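Local coordinates for peptidoglycan-recognition protein (Apis mellifera, PDB 5XZ3) that probably recognises bacterial peptidoglycan as a sensor of the honeybee's innate immune system, using a fold shared with N-acetylmuramoyl-L-alanine amidases, at residues Lys126-Gly131 with Gln164-Trp169; Phe74-Gly77 with Asn81-Glu84; Gly145-Ile150 with Pro155-Tyr160. All blocks are in the same frame, centred on the assembly; numbering follows the deposited sequence.

Interaction 1. Residues Lys126-Gly131 with Gln164-Trp169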
ATOM      1  N   LYS A 126      -8.852   3.426   6.297  1.00 30.58           N
ATOM      2  CA  LYS A 126      -8.460   3.556   7.704  1.00 32.15           C
ATOM      3  C   LYS A 126      -6.954   3.781   7.835  1.00 30.17           C
ATOM      4  O   LYS A 126      -6.513   4.557   8.693  1.00 29.55           O
ATOM      5  CB  LYS A 126      -8.891   2.345   8.540  1.00 35.00           C
ATOM      6  CG  LYS A 126     -10.368   2.319   8.911  1.00 39.59           C
ATOM      7  CD  LYS A 126     -10.678   1.081   9.758  1.00 41.43           C
ATOM      8  CE  LYS A 126     -12.060   0.503   9.471  1.00 44.13           C
ATOM      9  NZ  LYS A 126     -12.366  -0.670  10.346  1.00 45.92           N
ATOM     10  N   LEU A 127      -6.173   3.133   6.966  1.00 28.22           N
ATOM     11  CA  LEU A 127      -4.736   3.290   6.998  1.00 27.48           C
ATOM     12  C   LEU A 127      -4.339   4.740   6.700  1.00 26.59           C
ATOM     13  O   LEU A 127      -3.425   5.280   7.328  1.00 26.70           O
ATOM     14  CB  LEU A 127      -4.072   2.335   6.016  1.00 26.87           C
ATOM     15  CG  LEU A 127      -2.550   2.314   5.967  1.00 26.34           C
ATOM     16  CD1 LEU A 127      -1.906   1.865   7.268  1.00 26.50           C
ATOM     17  CD2 LEU A 127      -2.108   1.423   4.811  1.00 25.66           C
ATOM     18  N   ILE A 128      -5.035   5.350   5.745  1.00 25.33           N
ATOM     19  CA  ILE A 128      -4.787   6.732   5.362  1.00 25.58           C
ATOM     20  C   ILE A 128      -5.086   7.667   6.547  1.00 26.38           C
ATOM     21  O   ILE A 128      -4.244   8.510   6.916  1.00 25.33           O
ATOM     22  CB  ILE A 128      -5.556   7.111   4.069  1.00 25.18           C
ATOM     23  CG1 ILE A 128      -4.904   6.398   2.867  1.00 25.57           C
ATOM     24  CG2 ILE A 128      -5.534   8.627   3.845  1.00 25.66           C
ATOM     25  CD1 ILE A 128      -5.795   6.260   1.644  1.00 25.61           C
ATOM     26  N   LEU A 129      -6.246   7.478   7.164  1.00 26.59           N
ATOM     27  CA  LEU A 129      -6.615   8.251   8.358  1.00 28.00           C
ATOM     28  C   LEU A 129      -5.616   8.086   9.511  1.00 28.52           C
ATOM     29  O   LEU A 129      -5.254   9.071  10.142  1.00 28.52           O
ATOM     30  CB  LEU A 129      -8.053   7.923   8.799  1.00 29.44           C
ATOM     31  CG  LEU A 129      -9.198   8.289   7.813  1.00 30.19           C
ATOM     32  CD1 LEU A 129     -10.541   7.838   8.382  1.00 31.68           C
ATOM     33  CD2 LEU A 129      -9.260   9.777   7.472  1.00 31.27           C
ATOM     34  N   CYS A 130      -5.172   6.854   9.767  1.00 28.70           N
ATOM     35  CA  CYS A 130      -4.115   6.583  10.750  1.00 30.34           C
ATOM     36  C   CYS A 130      -2.843   7.384  10.497  1.00 27.94           C
ATOM     37  O   CYS A 130      -2.308   8.004  11.423  1.00 27.74           O
ATOM     38  CB  CYS A 130      -3.772   5.098  10.789  1.00 34.01           C
ATOM     39  SG  CYS A 130      -2.341   4.752  11.838  1.00 45.59           S
ATOM     40  N   GLY A 131      -2.364   7.358   9.252  1.00 25.46           N
ATOM     41  CA  GLY A 131      -1.193   8.147   8.848  1.00 24.61           C
ATOM     42  C   GLY A 131      -1.354   9.639   9.082  1.00 24.70           C
ATOM     43  O   GLY A 131      -0.419  10.305   9.558  1.00 23.65           O
ATOM     44  N   GLN A 164     -11.955   6.858  -6.012  1.00 24.99           N
ATOM     45  CA  GLN A 164     -12.483   8.189  -6.360  1.00 25.54           C
ATOM     46  C   GLN A 164     -13.612   8.681  -5.433  1.00 25.91           C
ATOM     47  O   GLN A 164     -13.904   9.882  -5.398  1.00 25.65           O
ATOM     48  CB  GLN A 164     -12.957   8.238  -7.814  1.00 25.85           C
ATOM     49  CG  GLN A 164     -11.812   8.228  -8.806  1.00 26.27           C
ATOM     50  CD  GLN A 164     -12.302   8.291 -10.227  1.00 26.78           C
ATOM     51  OE1 GLN A 164     -12.681   7.274 -10.810  1.00 26.51           O
ATOM     52  NE2 GLN A 164     -12.327   9.490 -10.782  1.00 27.05           N
ATOM     53  N   ASN A 165     -14.236   7.765  -4.699  1.00 26.10           N
ATOM     54  CA  ASN A 165     -15.233   8.148  -3.676  1.00 27.30           C
ATOM     55  C   ASN A 165     -14.602   8.742  -2.417  1.00 27.74           C
ATOM     56  O   ASN A 165     -15.281   9.398  -1.615  1.00 28.25           O
ATOM     57  CB  ASN A 165     -16.125   6.961  -3.310  1.00 28.91           C
ATOM     58  CG  ASN A 165     -16.973   6.477  -4.485  1.00 29.95           C
ATOM     59  OD1 ASN A 165     -17.395   7.266  -5.334  1.00 30.14           O
ATOM     60  ND2 ASN A 165     -17.236   5.166  -4.523  1.00 30.08           N
ATOM     61  N   TRP A 166     -13.305   8.532  -2.247  1.00 27.16           N
ATOM     62  CA  TRP A 166     -12.630   8.996  -1.051  1.00 27.61           C
ATOM     63  C   TRP A 166     -12.405  10.491  -1.101  1.00 28.13           C
ATOM     64  O   TRP A 166     -11.917  10.994  -2.113  1.00 28.66           O
ATOM     65  CB  TRP A 166     -11.289   8.326  -0.894  1.00 26.60           C
ATOM     66  CG  TRP A 166     -11.302   6.881  -0.561  1.00 26.55           C
ATOM     67  CD1 TRP A 166     -12.349   6.121  -0.086  1.00 27.32           C
ATOM     68  CD2 TRP A 166     -10.167   6.025  -0.597  1.00 25.76           C
ATOM     69  NE1 TRP A 166     -11.917   4.817   0.132  1.00 26.45           N
ATOM     70  CE2 TRP A 166     -10.586   4.741  -0.178  1.00 25.78           C
ATOM     71  CE3 TRP A 166      -8.827   6.212  -0.982  1.00 25.28           C
ATOM     72  CZ2 TRP A 166      -9.704   3.648  -0.111  1.00 25.49           C
ATOM     73  CZ3 TRP A 166      -7.961   5.122  -0.938  1.00 25.12           C
ATOM     74  CH2 TRP A 166      -8.399   3.857  -0.502  1.00 24.97           C
ATOM     75  N   PRO A 167     -12.709  11.202   0.005  1.00 29.11           N
ATOM     76  CA  PRO A 167     -12.519  12.661   0.014  1.00 29.35           C
ATOM     77  C   PRO A 167     -11.063  13.099  -0.173  1.00 28.84           C
ATOM     78  O   PRO A 167     -10.818  14.231  -0.602  1.00 29.04           O
ATOM     79  CB  PRO A 167     -13.026  13.071   1.398  1.00 30.95           C
ATOM     80  CG  PRO A 167     -13.936  11.958   1.825  1.00 31.35           C
ATOM     81  CD  PRO A 167     -13.311  10.720   1.267  1.00 29.61           C
ATOM     82  N   GLU A 168     -10.111  12.217   0.145  1.00 28.44           N
ATOM     83  CA  GLU A 168      -8.676  12.532   0.032  1.00 27.91           C
ATOM     84  C   GLU A 168      -8.166  12.308  -1.405  1.00 27.08           C
ATOM     85  O   GLU A 168      -7.061  12.744  -1.742  1.00 26.39           O
ATOM     86  CB  GLU A 168      -7.816  11.724   1.039  1.00 27.72           C
ATOM     87  CG  GLU A 168      -8.130  11.922   2.524  1.00 30.43           C
ATOM     88  CD  GLU A 168      -9.316  11.100   3.033  1.00 31.22           C
ATOM     89  OE1 GLU A 168      -9.938  10.371   2.233  1.00 31.58           O
ATOM     90  OE2 GLU A 168      -9.635  11.178   4.245  1.00 31.86           O
ATOM     91  N   TRP A 169      -8.970  11.645  -2.244  1.00 27.23           N
ATOM     92  CA  TRP A 169      -8.590  11.441  -3.654  1.00 26.03           C
ATOM     93  C   TRP A 169      -8.564  12.783  -4.397  1.00 26.66           C
ATOM     94  O   TRP A 169      -9.450  13.608  -4.201  1.00 26.51           O
ATOM     95  CB  TRP A 169      -9.508  10.430  -4.355  1.00 26.15           C
ATOM     96  CG  TRP A 169      -9.175  10.309  -5.816  1.00 25.73           C
ATOM     97  CD1 TRP A 169      -8.142   9.605  -6.355  1.00 25.79           C
ATOM     98  CD2 TRP A 169      -9.843  10.950  -6.911  1.00 26.23           C
ATOM     99  NE1 TRP A 169      -8.117   9.766  -7.723  1.00 25.95           N
ATOM    100  CE2 TRP A 169      -9.147  10.592  -8.091  1.00 26.04           C
ATOM    101  CE3 TRP A 169     -10.947  11.807  -7.011  1.00 26.86           C
ATOM    102  CZ2 TRP A 169      -9.543  11.025  -9.361  1.00 27.12           C
ATOM    103  CZ3 TRP A 169     -11.341  12.256  -8.291  1.00 28.14           C
ATOM    104  CH2 TRP A 169     -10.627  11.861  -9.444  1.00 27.47           C
TER

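Interaction 2. Residues Phe74-Gly77 with Asn81-Glu84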
ATOM      1  N   PHE A  74       2.584  -0.621   2.143  1.00 22.65           N
ATOM      2  CA  PHE A  74       1.594  -1.471   2.798  1.00 23.55           C
ATOM      3  C   PHE A  74       0.830  -2.294   1.778  1.00 24.28           C
ATOM      4  O   PHE A  74       0.656  -1.871   0.628  1.00 24.53           O
ATOM      5  CB  PHE A  74       0.616  -0.627   3.608  1.00 23.64           C
ATOM      6  CG  PHE A  74       1.253   0.123   4.734  1.00 23.83           C
ATOM      7  CD1 PHE A  74       1.474  -0.503   5.972  1.00 24.85           C
ATOM      8  CD2 PHE A  74       1.676   1.445   4.558  1.00 23.96           C
ATOM      9  CE1 PHE A  74       2.094   0.182   7.030  1.00 24.36           C
ATOM     10  CE2 PHE A  74       2.294   2.126   5.609  1.00 24.00           C
ATOM     11  CZ  PHE A  74       2.487   1.496   6.844  1.00 24.41           C
ATOM     12  N   LEU A  75       0.345  -3.455   2.204  1.00 25.12           N
ATOM     13  CA  LEU A  75      -0.458  -4.312   1.319  1.00 25.35           C
ATOM     14  C   LEU A  75      -1.790  -4.602   2.009  1.00 25.49           C
ATOM     15  O   LEU A  75      -1.855  -4.673   3.232  1.00 25.09           O
ATOM     16  CB  LEU A  75       0.286  -5.603   0.948  1.00 25.46           C
ATOM     17  CG  LEU A  75       1.599  -5.376   0.176  1.00 25.65           C
ATOM     18  CD1 LEU A  75       2.765  -5.382   1.160  1.00 26.41           C
ATOM     19  CD2 LEU A  75       1.806  -6.441  -0.888  1.00 26.15           C
ATOM     20  N   ILE A  76      -2.851  -4.714   1.212  1.00 26.21           N
ATOM     21  CA  ILE A  76      -4.193  -4.986   1.728  1.00 27.06           C
ATOM     22  C   ILE A  76      -4.580  -6.375   1.196  1.00 28.30           C
ATOM     23  O   ILE A  76      -4.616  -6.589  -0.007  1.00 28.39           O
ATOM     24  CB  ILE A  76      -5.233  -3.916   1.271  1.00 27.53           C
ATOM     25  CG1 ILE A  76      -4.792  -2.459   1.564  1.00 27.18           C
ATOM     26  CG2 ILE A  76      -6.638  -4.211   1.819  1.00 27.97           C
ATOM     27  CD1 ILE A  76      -4.480  -2.080   3.007  1.00 27.03           C
ATOM     28  N   GLY A  77      -4.836  -7.312   2.102  1.00 29.93           N
ATOM     29  CA  GLY A  77      -5.259  -8.668   1.725  1.00 31.68           C
ATOM     30  C   GLY A  77      -6.773  -8.743   1.618  1.00 32.41           C
ATOM     31  O   GLY A  77      -7.478  -7.924   2.200  1.00 31.42           O
ATOM     32  N   ASN A  81      -7.092  -7.453   6.058  1.00 36.65           N
ATOM     33  CA  ASN A  81      -5.963  -7.077   6.913  1.00 34.98           C
ATOM     34  C   ASN A  81      -4.996  -6.142   6.187  1.00 33.07           C
ATOM     35  O   ASN A  81      -4.898  -6.170   4.948  1.00 33.35           O
ATOM     36  CB  ASN A  81      -5.219  -8.319   7.428  1.00 35.92           C
ATOM     37  CG  ASN A  81      -5.895  -8.969   8.643  1.00 38.10           C
ATOM     38  OD1 ASN A  81      -6.237  -8.299   9.617  1.00 39.37           O
ATOM     39  ND2 ASN A  81      -6.051 -10.286   8.597  1.00 37.39           N
ATOM     40  N   ILE A  82      -4.292  -5.328   6.969  1.00 31.02           N
ATOM     41  CA  ILE A  82      -3.223  -4.454   6.468  1.00 30.10           C
ATOM     42  C   ILE A  82      -1.883  -5.089   6.844  1.00 29.42           C
ATOM     43  O   ILE A  82      -1.655  -5.407   8.011  1.00 30.68           O
ATOM     44  CB  ILE A  82      -3.304  -3.042   7.081  1.00 29.79           C
ATOM     45  CG1 ILE A  82      -4.654  -2.378   6.784  1.00 30.46           C
ATOM     46  CG2 ILE A  82      -2.131  -2.171   6.622  1.00 28.53           C
ATOM     47  CD1 ILE A  82      -5.089  -1.421   7.889  1.00 29.74           C
ATOM     48  N   TYR A  83      -1.017  -5.264   5.850  1.00 28.98           N
ATOM     49  CA  TYR A  83       0.323  -5.822   6.044  1.00 29.00           C
ATOM     50  C   TYR A  83       1.381  -4.765   5.783  1.00 28.76           C
ATOM     51  O   TYR A  83       1.363  -4.099   4.750  1.00 28.15           O
ATOM     52  CB  TYR A  83       0.550  -7.016   5.107  1.00 29.74           C
ATOM     53  CG  TYR A  83      -0.390  -8.158   5.404  1.00 30.79           C
ATOM     54  CD1 TYR A  83      -1.692  -8.170   4.888  1.00 31.34           C
ATOM     55  CD2 TYR A  83       0.014  -9.214   6.233  1.00 31.81           C
ATOM     56  CE1 TYR A  83      -2.571  -9.206   5.179  1.00 32.95           C
ATOM     57  CE2 TYR A  83      -0.859 -10.251   6.536  1.00 32.72           C
ATOM     58  CZ  TYR A  83      -2.144 -10.235   6.016  1.00 33.71           C
ATOM     59  OH  TYR A  83      -3.000 -11.251   6.321  1.00 35.85           O
ATOM     60  N   GLU A  84       2.315  -4.644   6.722  1.00 28.48           N
ATOM     61  CA  GLU A  84       3.453  -3.750   6.575  1.00 28.50           C
ATOM     62  C   GLU A  84       4.435  -4.343   5.557  1.00 28.12           C
ATOM     63  O   GLU A  84       4.897  -5.480   5.723  1.00 28.05           O
ATOM     64  CB  GLU A  84       4.137  -3.538   7.935  1.00 29.55           C
ATOM     65  CG  GLU A  84       5.266  -2.509   7.905  1.00 29.73           C
ATOM     66  CD  GLU A  84       6.086  -2.441   9.189  1.00 31.76           C
ATOM     67  OE1 GLU A  84       6.221  -3.461   9.897  1.00 30.10           O
ATOM     68  OE2 GLU A  84       6.606  -1.337   9.488  1.00 33.86           O
TER

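Interaction 3. Residues Gly145-Ile150 with Pro155-Tyr160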
ATOM      1  N   GLY A 145      -4.248   7.276  -7.793  1.00 23.66           N
ATOM      2  CA  GLY A 145      -3.956   5.926  -8.282  1.00 23.23           C
ATOM      3  C   GLY A 145      -2.649   6.011  -9.056  1.00 23.41           C
ATOM      4  O   GLY A 145      -2.320   7.061  -9.578  1.00 23.52           O
ATOM      5  N   GLY A 146      -1.899   4.911  -9.110  1.00 23.87           N
ATOM      6  CA  GLY A 146      -0.665   4.843  -9.897  1.00 23.74           C
ATOM      7  C   GLY A 146      -0.818   5.372 -11.319  1.00 24.71           C
ATOM      8  O   GLY A 146       0.065   6.082 -11.818  1.00 23.98           O
ATOM      9  N   LYS A 147      -1.951   5.051 -11.949  1.00 25.16           N
ATOM     10  CA  LYS A 147      -2.227   5.468 -13.329  1.00 26.70           C
ATOM     11  C   LYS A 147      -2.268   6.981 -13.561  1.00 26.39           C
ATOM     12  O   LYS A 147      -2.148   7.435 -14.691  1.00 27.09           O
ATOM     13  CB  LYS A 147      -3.486   4.786 -13.863  1.00 28.43           C
ATOM     14  CG  LYS A 147      -4.773   5.166 -13.149  1.00 30.47           C
ATOM     15  CD  LYS A 147      -5.933   4.506 -13.871  1.00 33.22           C
ATOM     16  CE  LYS A 147      -6.982   5.538 -14.185  1.00 34.96           C
ATOM     17  NZ  LYS A 147      -7.945   5.006 -15.181  1.00 38.55           N
ATOM     18  N   GLN A 148      -2.452   7.753 -12.493  1.00 24.97           N
ATOM     19  CA  GLN A 148      -2.435   9.219 -12.568  1.00 25.11           C
ATOM     20  C   GLN A 148      -1.034   9.818 -12.715  1.00 25.53           C
ATOM     21  O   GLN A 148      -0.902  10.979 -13.096  1.00 26.52           O
ATOM     22  CB  GLN A 148      -3.119   9.822 -11.310  1.00 24.97           C
ATOM     23  CG  GLN A 148      -4.593   9.467 -11.235  1.00 24.05           C
ATOM     24  CD  GLN A 148      -5.289  10.081 -10.034  1.00 24.26           C
ATOM     25  OE1 GLN A 148      -5.485   9.407  -9.032  1.00 23.79           O
ATOM     26  NE2 GLN A 148      -5.662  11.370 -10.133  1.00 24.28           N
ATOM     27  N   VAL A 149       0.008   9.040 -12.409  1.00 25.73           N
ATOM     28  CA  VAL A 149       1.393   9.548 -12.460  1.00 27.03           C
ATOM     29  C   VAL A 149       2.421   8.725 -13.261  1.00 27.55           C
ATOM     30  O   VAL A 149       3.464   9.265 -13.611  1.00 29.72           O
ATOM     31  CB  VAL A 149       1.951   9.865 -11.044  1.00 26.31           C
ATOM     32  CG1 VAL A 149       1.234  11.069 -10.464  1.00 27.09           C
ATOM     33  CG2 VAL A 149       1.826   8.680 -10.108  1.00 25.84           C
ATOM     34  N   ILE A 150       2.154   7.441 -13.516  1.00 27.92           N
ATOM     35  CA  ILE A 150       3.037   6.614 -14.362  1.00 28.41           C
ATOM     36  C   ILE A 150       2.246   5.871 -15.437  1.00 28.68           C
ATOM     37  O   ILE A 150       1.002   5.838 -15.377  1.00 28.13           O
ATOM     38  CB  ILE A 150       3.906   5.627 -13.542  1.00 29.27           C
ATOM     39  CG1 ILE A 150       3.031   4.680 -12.710  1.00 29.36           C
ATOM     40  CG2 ILE A 150       4.898   6.407 -12.670  1.00 29.14           C
ATOM     41  CD1 ILE A 150       3.728   3.411 -12.236  1.00 29.62           C
ATOM     42  N   PRO A 155      -4.397   1.216 -10.156  1.00 24.89           N
ATOM     43  CA  PRO A 155      -4.771   0.054  -9.365  1.00 24.60           C
ATOM     44  C   PRO A 155      -5.888  -0.771  -9.998  1.00 25.57           C
ATOM     45  O   PRO A 155      -6.548  -1.541  -9.312  1.00 26.26           O
ATOM     46  CB  PRO A 155      -5.213   0.681  -8.032  1.00 24.61           C
ATOM     47  CG  PRO A 155      -5.904   1.942  -8.470  1.00 24.68           C
ATOM     48  CD  PRO A 155      -5.028   2.445  -9.610  1.00 25.09           C
ATOM     49  N   GLY A 156      -6.056  -0.630 -11.310  1.00 25.57           N
ATOM     50  CA  GLY A 156      -7.160  -1.275 -12.030  1.00 25.76           C
ATOM     51  C   GLY A 156      -8.375  -0.366 -12.042  1.00 25.39           C
ATOM     52  O   GLY A 156      -8.678   0.313 -11.053  1.00 25.32           O
ATOM     53  N   PHE A 157      -9.095  -0.380 -13.155  1.00 26.18           N
ATOM     54  CA  PHE A 157     -10.197   0.560 -13.393  1.00 25.84           C
ATOM     55  C   PHE A 157     -11.300   0.466 -12.330  1.00 25.23           C
ATOM     56  O   PHE A 157     -11.808   1.486 -11.871  1.00 24.68           O
ATOM     57  CB  PHE A 157     -10.770   0.321 -14.802  1.00 26.82           C
ATOM     58  CG  PHE A 157     -11.829   1.306 -15.217  1.00 27.68           C
ATOM     59  CD1 PHE A 157     -11.686   2.684 -14.968  1.00 27.25           C
ATOM     60  CD2 PHE A 157     -12.965   0.861 -15.876  1.00 28.19           C
ATOM     61  CE1 PHE A 157     -12.668   3.577 -15.379  1.00 28.07           C
ATOM     62  CE2 PHE A 157     -13.961   1.756 -16.279  1.00 29.52           C
ATOM     63  CZ  PHE A 157     -13.815   3.111 -16.031  1.00 29.07           C
ATOM     64  N   GLU A 158     -11.658  -0.753 -11.941  1.00 25.47           N
ATOM     65  CA  GLU A 158     -12.770  -0.940 -11.015  1.00 25.53           C
ATOM     66  C   GLU A 158     -12.406  -0.379  -9.641  1.00 25.08           C
ATOM     67  O   GLU A 158     -13.175   0.405  -9.068  1.00 25.25           O
ATOM     68  CB  GLU A 158     -13.239  -2.405 -10.954  1.00 27.02           C
ATOM     69  CG  GLU A 158     -13.965  -2.889 -12.218  1.00 28.28           C
ATOM     70  CD  GLU A 158     -15.110  -1.946 -12.614  1.00 29.49           C
ATOM     71  OE1 GLU A 158     -15.089  -1.462 -13.772  1.00 29.31           O
ATOM     72  OE2 GLU A 158     -16.002  -1.639 -11.756  1.00 29.48           O
ATOM     73  N   LEU A 159     -11.222  -0.748  -9.146  1.00 24.62           N
ATOM     74  CA  LEU A 159     -10.717  -0.210  -7.869  1.00 24.13           C
ATOM     75  C   LEU A 159     -10.486   1.296  -7.915  1.00 23.69           C
ATOM     76  O   LEU A 159     -10.746   2.004  -6.935  1.00 23.62           O
ATOM     77  CB  LEU A 159      -9.435  -0.931  -7.427  1.00 23.25           C
ATOM     78  CG  LEU A 159      -8.632  -0.334  -6.251  1.00 24.07           C
ATOM     79  CD1 LEU A 159      -9.519  -0.164  -5.011  1.00 23.41           C
ATOM     80  CD2 LEU A 159      -7.436  -1.219  -5.941  1.00 23.59           C
ATOM     81  N   TYR A 160      -9.951   1.773  -9.030  1.00 24.31           N
ATOM     82  CA  TYR A 160      -9.793   3.214  -9.237  1.00 24.22           C
ATOM     83  C   TYR A 160     -11.072   4.015  -9.029  1.00 24.40           C
ATOM     84  O   TYR A 160     -11.070   5.029  -8.311  1.00 24.67           O
ATOM     85  CB  TYR A 160      -9.189   3.499 -10.598  1.00 24.03           C
ATOM     86  CG  TYR A 160      -8.834   4.939 -10.806  1.00 24.09           C
ATOM     87  CD1 TYR A 160      -7.750   5.509 -10.130  1.00 24.02           C
ATOM     88  CD2 TYR A 160      -9.589   5.752 -11.666  1.00 24.95           C
ATOM     89  CE1 TYR A 160      -7.428   6.843 -10.294  1.00 24.31           C
ATOM     90  CE2 TYR A 160      -9.264   7.108 -11.849  1.00 25.32           C
ATOM     91  CZ  TYR A 160      -8.174   7.630 -11.161  1.00 24.99           C
ATOM     92  OH  TYR A 160      -7.815   8.936 -11.348  1.00 25.06           O
TER

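Interaction 1. Residues Lys126-Gly131 with Gln164-Trp169
Ile128 of helix 118-133 meets the indole of Trp166, and beside it Leu129 meets Glu168, where the C-terminal loop after helix 157-163 folds back over the amidase-like alpha/beta domain of this recognition protein. Trp166 to Trp169 form a type I beta turn closed by the bond from Trp169 N to Trp166 O (3.0 Å), with Pro167 at its second position, where a proline's fixed phi suits the turn.

The closest apolar contact sets one methyl against one ring. Ile128 CD1 lies 3.6 Å from Trp166 CZ3, approaching the six-membered ring obliquely. With CG1 beside the backbone N (chi1 -71°) and CD1 carried outward, the isoleucine reaches for the indole while its other branch, CG2, turns to the aliphatic part of Glu168, lying loosely at 4.4 Å from CG. A branched residue thus serves two neighbours at once, and it also packs on Val143 and Ile105 of the central sheet. The broad indole suits its buried place, covering Leu121 and Ala124 of the same helix and Val143.

Polar and apolar groups mix at the outer margin. The Glu168 chain bends at chi2 (82°), lifting its carboxylate from the turn toward the helix, and crosses Leu129 at about a right angle. Glu168 is partly exposed, which probably lets its carboxylate meet solvent. The backbone of Glu168 is bonded to Val143, tying the turn to the edge strand 141-145. Leu129 touches the carboxylate through a single methyl, CD2, 3.5 Å from Glu168 OE2.

Interaction 2. Residues Phe74-Gly77 with Asn81-Glu84
Tyr83, Phe74 and, close behind, Leu75 carry this antiparallel beta hairpin, in which strand 74-76 pairs with strand 82-84 at the margin of the central sheet. Tyr83 and Leu75 form a hydrogen-bonded pair: Leu75 N to Tyr83 O and Tyr83 N to Leu75 O both measure 2.8 Å, the second almost straight at 175°. A third bond, Gly77 N to Asn81 O, spans 3.1 Å. The tyrosine ring, with CG beside its backbone N (chi1 -63°), leans toward the Gly77 end of the partner strand and brings its edge to Leu75 O, 3.9 Å from CD1. Gly77, with no side chain, lets the ring edge lie close to its backbone N, 4.3 Å from Tyr83 CE1. The phenol OH is bonded to Asp79 in the connecting turn.

Phe74 projects from the other face with Ile76 and Ile82. Its CD1 lies 4.0 Å from Ile82 CG2, while Ile76 CD1 meets Ile82 CG1 at 3.8 Å, the two isoleucines side by side. Beta-branched residues suit such extended backbone. Helix 118-133 covers this face, setting hydrocarbon against hydrocarbon; separately, the interstrand bonds satisfy the facing backbone groups of Leu75 and Tyr83.

Interaction 3. Residues Gly145-Ile150 with Pro155-Tyr160
The ring of Tyr160, in the first turn of helix 157-163, is covered on one face by Lys147 and met at its edge by Gln148, both from the loop after strand 141-145. Lys147 CE sits 3.6 Å from the Tyr160 ring centroid and nearly above it, a CH-pi contact 13° off the normal. NZ, at 4.4 Å from the same centroid, adds an off-centre cation-pi contact. The lysine chain starts in the crowded position between backbone N and carbonyl carbon (chi1 65°) and bends again at chi3, which lays its end across the ring at about a right angle. A lysine suits this margin because its methylenes can cover an aromatic face while its ammonium stays near the surface.

At the edge, Gln148 CD lies in the ring plane, 3.1 Å from Tyr160 OH, with amide and ring planes 79° apart; neither amide atom makes a hydrogen bond to this hydroxyl. The amide is held by other partners: OE1 accepts from Gly145 N at 2.8 Å and probably from Trp169, and NE2 donates to Val170 O. The first bond closes the loop on itself; those to Trp169 and Val170 tie it to the C-terminal tail.

Close packing of a proline ring on a glycine completes the contact. Pro155, preceded by a cis peptide bond, brings CD to 3.9 Å from Gly145 CA; Gly145, lacking a side chain, lets the proline ring and the tyrosine edge lie close to its backbone. Gly156 occupies the N-cap with a positive phi that suits glycine; its O receives Tyr160 N in the first helical turn. Through Tyr160 and Pro155, helix 157-163 is set against the end of edge strand 141-145, whose neighbour 31-38 is reached through the backbone bond between Gly146 and Ile36.

Along the chain interaction 2 comes first: the hairpin is complete before helix 118-133 begins, and both segments of interaction 3 fall between the two segments of interaction 1. The hairpin of interaction 2 forms one margin of the mixed sheet, and interactions 1 and 3 gather at strand 141-145 on the other. Centres lie about 15 Å apart for 1 and 2 and for 1 and 3, and about 18 Å for 2 and 3, which do not touch. Helix 118-133 joins 1 to 2 through Leu127, packed on Phe74 and Ile82. Trp169 joins 1 to 3, reaching the Gln148 and Tyr160 side of interaction 3. The C-terminal segment is thus fastened to the domain core.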